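PDB 2I4R: A-type ATP synthase subunit F from Archaeoglobus fulgidus, which is a component of the A-type ATP synthase, which probably makes ATP from ADP with the energy of a proton gradient across the membrane. Local coordinates for residues V48-Q61 with I75-G87. Numbering follows the deposited sequence.
Sequences VLKRDDVGVVIMKQ and IDEKVEPTFVSVG
Thr82 N gives its hydrogen to Gly55 O over 2.8 Å, from above the carbonyl plane. It is the first of six backbone bonds between residues 55-61 and 82-86, which run parallel, so the odd-numbered residues Gly55 to Gln61 each bond to the second strand. Further along, Met59 N lies 2.8 Å from Val84 O, nearly in line with the C=O, though the bond is bent at the hydrogen; at the far end Gln61 N donates to Val86 O.

Phe83 is the centre of the face turned to helices 38-50 and 69-77. Val57 CG1 sits over the middle of its ring, 3.4 Å from the centroid and 11° off the normal, a CH-pi contact. Val57 has chi1 35°, which tucks CG1 between its own backbone N and carbonyl carbon. Ile75 covers the opposite face near the rim, while the selenomethionine Met59, bent at chi3 (-59°), brings CE to the ring edge, 3.5 Å from Phe83 CD2. Leu49 turns CD2 to the ring edge at CE1 and rests CD1 on Ile75 CG2, 3.5 Å away. With an alanine in place of the Phe83 ring, Val57 CG1 and Met59 CE would probably face a gap and Leu49 CD2 would lose its ring partner.

On the other face, Val56 CG1 packs on Val84 CG2 at 3.4 Å, and Ile58 lies alongside Val84; Phe20 of helix 18-26 covers Ile58 and Val86. Strand 54-60, helix 69-77 and strand 82-86 form a beta-alpha-beta unit of the parallel sheet; Val84 to Val86 also pair antiparallel with a strand of the second subunit. Main-chain bonds thus set the strand alignment, while the contacts round the aromatic ring are wholly apolar.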
ATOM      1  N   VAL B  48       9.058 -10.897   9.566  1.00 68.79           N
ATOM      2  CA  VAL B  48       8.326  -9.721   9.992  1.00 68.47           C
ATOM      3  C   VAL B  48       7.077 -10.118  10.780  1.00 67.99           C
ATOM      4  O   VAL B  48       6.602  -9.376  11.636  1.00 68.46           O
ATOM      5  CB  VAL B  48       7.954  -8.834   8.782  1.00 67.53           C
ATOM      6  CG1 VAL B  48       6.825  -9.449   8.013  1.00 67.93           C
ATOM      7  CG2 VAL B  48       7.607  -7.442   9.251  1.00 66.82           C
ATOM      8  N   LEU B  49       6.562 -11.311  10.509  1.00 68.89           N
ATOM      9  CA  LEU B  49       5.373 -11.795  11.207  1.00 68.34           C
ATOM     10  C   LEU B  49       5.720 -12.320  12.588  1.00 68.80           C
ATOM     11  O   LEU B  49       4.877 -12.323  13.478  1.00 70.29           O
ATOM     12  CB  LEU B  49       4.674 -12.887  10.391  1.00 65.59           C
ATOM     13  CG  LEU B  49       3.939 -12.382   9.144  1.00 64.46           C
ATOM     14  CD1 LEU B  49       3.633 -13.526   8.209  1.00 63.14           C
ATOM     15  CD2 LEU B  49       2.677 -11.670   9.561  1.00 61.44           C
ATOM     16  N   LYS B  50       6.960 -12.762  12.771  1.00 69.51           N
ATOM     17  CA  LYS B  50       7.378 -13.272  14.072  1.00 69.55           C
ATOM     18  C   LYS B  50       7.586 -12.114  15.037  1.00 68.15           C
ATOM     19  O   LYS B  50       7.546 -12.297  16.252  1.00 68.33           O
ATOM     20  CB  LYS B  50       8.679 -14.076  13.959  1.00 71.64           C
ATOM     21  CG  LYS B  50       8.540 -15.426  13.279  1.00 74.20           C
ATOM     22  CD  LYS B  50       9.553 -16.429  13.834  1.00 78.25           C
ATOM     23  CE  LYS B  50      11.003 -16.015  13.551  1.00 81.39           C
ATOM     24  NZ  LYS B  50      11.986 -16.653  14.494  1.00 81.61           N
ATOM     25  N   ARG B  51       7.800 -10.922  14.489  1.00 66.80           N
ATOM     26  CA  ARG B  51       8.027  -9.730  15.301  1.00 66.53           C
ATOM     27  C   ARG B  51       6.780  -9.255  16.032  1.00 66.35           C
ATOM     28  O   ARG B  51       5.655  -9.545  15.621  1.00 67.47           O
ATOM     29  CB  ARG B  51       8.595  -8.607  14.430  1.00 64.17           C
ATOM     30  CG  ARG B  51       9.968  -8.936  13.917  1.00 63.66           C
ATOM     31  CD  ARG B  51      10.506  -7.873  13.018  1.00 64.28           C
ATOM     32  NE  ARG B  51      10.326  -6.545  13.591  1.00 65.74           N
ATOM     33  CZ  ARG B  51      10.773  -5.429  13.027  1.00 64.65           C
ATOM     34  NH1 ARG B  51      11.431  -5.483  11.877  1.00 63.16           N
ATOM     35  NH2 ARG B  51      10.545  -4.260  13.608  1.00 65.48           N
ATOM     36  N   ASP B  52       6.992  -8.513  17.111  1.00 66.01           N
ATOM     37  CA  ASP B  52       5.895  -8.011  17.936  1.00 67.60           C
ATOM     38  C   ASP B  52       5.840  -6.483  17.933  1.00 66.27           C
ATOM     39  O   ASP B  52       4.929  -5.883  18.516  1.00 66.25           O
ATOM     40  CB  ASP B  52       6.110  -8.468  19.367  1.00 69.61           C
ATOM     41  CG  ASP B  52       7.334  -7.827  19.977  1.00 72.10           C
ATOM     42  OD1 ASP B  52       8.367  -7.755  19.263  1.00 72.69           O
ATOM     43  OD2 ASP B  52       7.263  -7.392  21.149  1.00 73.59           O
ATOM     44  N   ASP B  53       6.825  -5.869  17.284  1.00 64.45           N
ATOM     45  CA  ASP B  53       6.947  -4.416  17.221  1.00 62.31           C
ATOM     46  C   ASP B  53       6.620  -3.804  15.868  1.00 60.36           C
ATOM     47  O   ASP B  53       6.833  -2.607  15.673  1.00 59.37           O
ATOM     48  CB  ASP B  53       8.373  -4.015  17.591  1.00 63.97           C
ATOM     49  CG  ASP B  53       9.419  -4.833  16.839  1.00 65.33           C
ATOM     50  OD1 ASP B  53       9.055  -5.523  15.862  1.00 64.91           O
ATOM     51  OD2 ASP B  53      10.610  -4.789  17.219  1.00 66.81           O
ATOM     52  N   VAL B  54       6.130  -4.609  14.931  1.00 57.78           N
ATOM     53  CA  VAL B  54       5.810  -4.089  13.617  1.00 55.91           C
ATOM     54  C   VAL B  54       4.341  -3.765  13.532  1.00 56.16           C
ATOM     55  O   VAL B  54       3.507  -4.567  13.940  1.00 58.60           O
ATOM     56  CB  VAL B  54       6.132  -5.083  12.525  1.00 55.71           C
ATOM     57  CG1 VAL B  54       5.756  -4.488  11.182  1.00 57.18           C
ATOM     58  CG2 VAL B  54       7.597  -5.425  12.553  1.00 56.35           C
ATOM     59  N   GLY B  55       4.026  -2.587  12.997  1.00 55.19           N
ATOM     60  CA  GLY B  55       2.644  -2.174  12.870  1.00 52.37           C
ATOM     61  C   GLY B  55       2.211  -2.129  11.421  1.00 51.87           C
ATOM     62  O   GLY B  55       1.047  -2.355  11.111  1.00 51.84           O
ATOM     63  N   VAL B  56       3.149  -1.846  10.528  1.00 50.24           N
ATOM     64  CA  VAL B  56       2.844  -1.763   9.110  1.00 50.19           C
ATOM     65  C   VAL B  56       4.057  -2.237   8.316  1.00 52.08           C
ATOM     66  O   VAL B  56       5.199  -2.070   8.753  1.00 53.35           O
ATOM     67  CB  VAL B  56       2.532  -0.292   8.681  1.00 48.53           C
ATOM     68  CG1 VAL B  56       2.140  -0.241   7.218  1.00 44.88           C
ATOM     69  CG2 VAL B  56       1.431   0.295   9.546  1.00 50.12           C
ATOM     70  N   VAL B  57       3.814  -2.837   7.154  1.00 51.88           N
ATOM     71  CA  VAL B  57       4.904  -3.279   6.297  1.00 51.28           C
ATOM     72  C   VAL B  57       4.557  -3.014   4.842  1.00 50.95           C
ATOM     73  O   VAL B  57       3.534  -3.471   4.345  1.00 48.43           O
ATOM     74  CB  VAL B  57       5.246  -4.789   6.528  1.00 51.29           C
ATOM     75  CG1 VAL B  57       3.993  -5.561   6.824  1.00 52.95           C
ATOM     76  CG2 VAL B  57       5.973  -5.379   5.306  1.00 49.18           C
ATOM     77  N   ILE B  58       5.413  -2.239   4.183  1.00 53.85           N
ATOM     78  CA  ILE B  58       5.253  -1.886   2.771  1.00 58.41           C
ATOM     79  C   ILE B  58       5.834  -3.000   1.905  1.00 62.01           C
ATOM     80  O   ILE B  58       6.897  -3.538   2.214  1.00 63.86           O
ATOM     81  CB  ILE B  58       6.036  -0.601   2.398  1.00 56.94           C
ATOM     82  CG1 ILE B  58       5.766   0.518   3.405  1.00 57.21           C
ATOM     83  CG2 ILE B  58       5.657  -0.167   0.995  1.00 56.96           C
ATOM     84  CD1 ILE B  58       4.389   1.100   3.315  1.00 59.95           C
HETATM   85  N   MSE B  59       5.161  -3.333   0.812  1.00 66.20           N
HETATM   86  CA  MSE B  59       5.657  -4.378  -0.070  1.00 71.22           C
HETATM   87  C   MSE B  59       5.153  -4.261  -1.493  1.00 72.32           C
HETATM   88  O   MSE B  59       4.143  -3.615  -1.760  1.00 71.21           O
HETATM   89  CB  MSE B  59       5.238  -5.749   0.435  1.00 77.20           C
HETATM   90  CG  MSE B  59       6.176  -6.428   1.398  1.00 83.54           C
HETATM   91 SE   MSE B  59       5.896  -8.331   1.192  1.00 96.44          SE
HETATM   92  CE  MSE B  59       4.003  -8.424   1.628  1.00 87.91           C
ATOM     93  N   LYS B  60       5.864  -4.912  -2.405  1.00 73.87           N
ATOM     94  CA  LYS B  60       5.468  -4.926  -3.797  1.00 75.72           C
ATOM     95  C   LYS B  60       4.233  -5.814  -3.855  1.00 77.66           C
ATOM     96  O   LYS B  60       4.175  -6.859  -3.210  1.00 75.97           O
ATOM     97  CB  LYS B  60       6.588  -5.511  -4.652  1.00 75.93           C
ATOM     98  CG  LYS B  60       7.803  -4.612  -4.773  1.00 76.74           C
ATOM     99  CD  LYS B  60       7.841  -3.900  -6.130  1.00 76.31           C
ATOM    100  CE  LYS B  60       8.885  -4.519  -7.053  1.00 75.20           C
ATOM    101  NZ  LYS B  60      10.270  -4.419  -6.477  1.00 74.19           N
ATOM    102  N   GLN B  61       3.239  -5.393  -4.623  1.00 81.75           N
ATOM    103  CA  GLN B  61       2.003  -6.150  -4.737  1.00 86.27           C
ATOM    104  C   GLN B  61       2.297  -7.497  -5.370  1.00 87.42           C
ATOM    105  O   GLN B  61       1.507  -8.434  -5.278  1.00 88.84           O
ATOM    106  CB  GLN B  61       1.009  -5.367  -5.591  1.00 88.66           C
ATOM    107  CG  GLN B  61      -0.448  -5.692  -5.328  1.00 93.84           C
ATOM    108  CD  GLN B  61      -1.380  -4.603  -5.850  1.00 97.45           C
ATOM    109  OE1 GLN B  61      -1.409  -4.314  -7.053  1.00 99.00           O
ATOM    110  NE2 GLN B  61      -2.139  -3.987  -4.946  1.00 97.92           N
ATOM    111  N   ILE B  75      -1.337 -13.775   6.748  1.00 95.19           N
ATOM    112  CA  ILE B  75      -1.275 -12.320   6.673  1.00 95.88           C
ATOM    113  C   ILE B  75      -2.611 -11.771   6.214  1.00 96.72           C
ATOM    114  O   ILE B  75      -2.852 -10.567   6.277  1.00 96.35           O
ATOM    115  CB  ILE B  75      -0.163 -11.842   5.710  1.00 95.30           C
ATOM    116  CG1 ILE B  75      -0.589 -12.031   4.261  1.00 94.31           C
ATOM    117  CG2 ILE B  75       1.109 -12.639   5.952  1.00 95.21           C
ATOM    118  CD1 ILE B  75       0.398 -11.448   3.286  1.00 93.86           C
ATOM    119  N   ASP B  76      -3.472 -12.671   5.743  1.00 98.50           N
ATOM    120  CA  ASP B  76      -4.809 -12.305   5.288  1.00 98.96           C
ATOM    121  C   ASP B  76      -5.528 -11.715   6.493  1.00 99.00           C
ATOM    122  O   ASP B  76      -6.112 -10.625   6.415  1.00 98.96           O
ATOM    123  CB  ASP B  76      -5.551 -13.547   4.781  1.00 99.00           C
ATOM    124  CG  ASP B  76      -7.056 -13.341   4.696  1.00 99.00           C
ATOM    125  OD1 ASP B  76      -7.720 -13.246   5.759  1.00 99.00           O
ATOM    126  OD2 ASP B  76      -7.579 -13.272   3.561  1.00 99.00           O
ATOM    127  N   GLU B  77      -5.477 -12.447   7.608  1.00 98.99           N
ATOM    128  CA  GLU B  77      -6.090 -11.996   8.850  1.00 98.98           C
ATOM    129  C   GLU B  77      -5.665 -10.538   9.030  1.00 99.00           C
ATOM    130  O   GLU B  77      -6.504  -9.638   9.139  1.00 99.00           O
ATOM    131  CB  GLU B  77      -5.590 -12.845  10.015  1.00 97.79           C
ATOM    132  N   LYS B  78      -4.349 -10.326   9.035  1.00 99.00           N
ATOM    133  CA  LYS B  78      -3.748  -9.003   9.167  1.00 98.61           C
ATOM    134  C   LYS B  78      -4.277  -8.191  10.350  1.00 97.85           C
ATOM    135  O   LYS B  78      -4.698  -7.042  10.183  1.00 97.10           O
ATOM    136  CB  LYS B  78      -3.949  -8.202   7.871  1.00 98.60           C
ATOM    137  CG  LYS B  78      -3.185  -6.880   7.834  1.00 98.98           C
ATOM    138  CD  LYS B  78      -3.667  -5.944   6.724  1.00 98.96           C
ATOM    139  CE  LYS B  78      -3.261  -6.408   5.324  1.00 99.00           C
ATOM    140  NZ  LYS B  78      -3.909  -7.684   4.909  1.00 99.00           N
ATOM    141  N   VAL B  79      -4.272  -8.787  11.540  1.00 96.40           N
ATOM    142  CA  VAL B  79      -4.720  -8.063  12.726  1.00 94.74           C
ATOM    143  C   VAL B  79      -3.684  -6.951  12.864  1.00 93.34           C
ATOM    144  O   VAL B  79      -4.013  -5.764  12.937  1.00 94.78           O
ATOM    145  CB  VAL B  79      -4.691  -8.975  13.953  1.00 94.03           C
ATOM    146  N   GLU B  80      -2.424  -7.369  12.864  1.00 89.84           N
ATOM    147  CA  GLU B  80      -1.274  -6.487  12.962  1.00 86.37           C
ATOM    148  C   GLU B  80      -0.099  -7.386  12.591  1.00 83.89           C
ATOM    149  O   GLU B  80      -0.031  -8.532  13.028  1.00 84.75           O
ATOM    150  CB  GLU B  80      -1.118  -5.958  14.392  1.00 84.94           C
ATOM    151  N   PRO B  81       0.828  -6.896  11.759  1.00 80.96           N
ATOM    152  CA  PRO B  81       0.862  -5.569  11.140  1.00 77.75           C
ATOM    153  C   PRO B  81      -0.075  -5.445   9.944  1.00 74.67           C
ATOM    154  O   PRO B  81      -0.461  -6.432   9.330  1.00 74.62           O
ATOM    155  CB  PRO B  81       2.311  -5.441  10.715  1.00 78.35           C
ATOM    156  CG  PRO B  81       2.593  -6.838  10.240  1.00 79.10           C
ATOM    157  CD  PRO B  81       2.009  -7.681  11.358  1.00 78.81           C
ATOM    158  N   THR B  82      -0.432  -4.213   9.620  1.00 71.44           N
ATOM    159  CA  THR B  82      -1.282  -3.942   8.480  1.00 68.16           C
ATOM    160  C   THR B  82      -0.363  -3.933   7.270  1.00 66.72           C
ATOM    161  O   THR B  82       0.578  -3.143   7.208  1.00 66.81           O
ATOM    162  CB  THR B  82      -1.950  -2.557   8.607  1.00 68.27           C
ATOM    163  OG1 THR B  82      -2.827  -2.555   9.741  1.00 69.43           O
ATOM    164  CG2 THR B  82      -2.732  -2.212   7.352  1.00 67.75           C
ATOM    165  N   PHE B  83      -0.611  -4.824   6.317  1.00 65.19           N
ATOM    166  CA  PHE B  83       0.211  -4.854   5.120  1.00 65.03           C
ATOM    167  C   PHE B  83      -0.244  -3.794   4.135  1.00 65.24           C
ATOM    168  O   PHE B  83      -1.439  -3.546   3.981  1.00 65.81           O
ATOM    169  CB  PHE B  83       0.176  -6.235   4.467  1.00 65.15           C
ATOM    170  CG  PHE B  83       1.090  -7.219   5.120  1.00 66.77           C
ATOM    171  CD1 PHE B  83       0.797  -7.728   6.385  1.00 68.44           C
ATOM    172  CD2 PHE B  83       2.291  -7.575   4.517  1.00 67.39           C
ATOM    173  CE1 PHE B  83       1.695  -8.575   7.046  1.00 68.25           C
ATOM    174  CE2 PHE B  83       3.199  -8.422   5.166  1.00 67.90           C
ATOM    175  CZ  PHE B  83       2.898  -8.921   6.436  1.00 68.51           C
ATOM    176  N   VAL B  84       0.728  -3.152   3.496  1.00 64.36           N
ATOM    177  CA  VAL B  84       0.472  -2.109   2.508  1.00 63.60           C
ATOM    178  C   VAL B  84       1.184  -2.593   1.243  1.00 62.86           C
ATOM    179  O   VAL B  84       2.399  -2.789   1.248  1.00 62.33           O
ATOM    180  CB  VAL B  84       1.061  -0.757   2.997  1.00 63.89           C
ATOM    181  CG1 VAL B  84       0.795   0.346   2.001  1.00 64.10           C
ATOM    182  CG2 VAL B  84       0.458  -0.395   4.323  1.00 63.84           C
ATOM    183  N   SER B  85       0.440  -2.804   0.162  1.00 62.91           N
ATOM    184  CA  SER B  85       1.065  -3.311  -1.057  1.00 63.52           C
ATOM    185  C   SER B  85       1.137  -2.333  -2.212  1.00 63.11           C
ATOM    186  O   SER B  85       0.118  -1.883  -2.737  1.00 62.63           O
ATOM    187  CB  SER B  85       0.357  -4.581  -1.524  1.00 64.89           C
ATOM    188  OG  SER B  85      -0.922  -4.261  -2.030  1.00 69.03           O
ATOM    189  N   VAL B  86       2.366  -2.037  -2.610  1.00 63.87           N
ATOM    190  CA  VAL B  86       2.640  -1.120  -3.697  1.00 66.29           C
ATOM    191  C   VAL B  86       2.231  -1.753  -5.021  1.00 68.12           C
ATOM    192  O   VAL B  86       2.943  -2.598  -5.566  1.00 68.09           O
ATOM    193  CB  VAL B  86       4.147  -0.745  -3.735  1.00 65.69           C
ATOM    194  CG1 VAL B  86       4.423   0.204  -4.878  1.00 65.56           C
ATOM    195  CG2 VAL B  86       4.555  -0.103  -2.422  1.00 64.02           C
ATOM    196  N   GLY B  87       1.073  -1.325  -5.517  1.00 70.92           N
ATOM    197  CA  GLY B  87       0.522  -1.818  -6.769  1.00 73.39           C
ATOM    198  C   GLY B  87       1.514  -2.102  -7.882  1.00 76.15           C
ATOM    199  O   GLY B  87       1.282  -3.083  -8.628  1.00 77.18           O
TER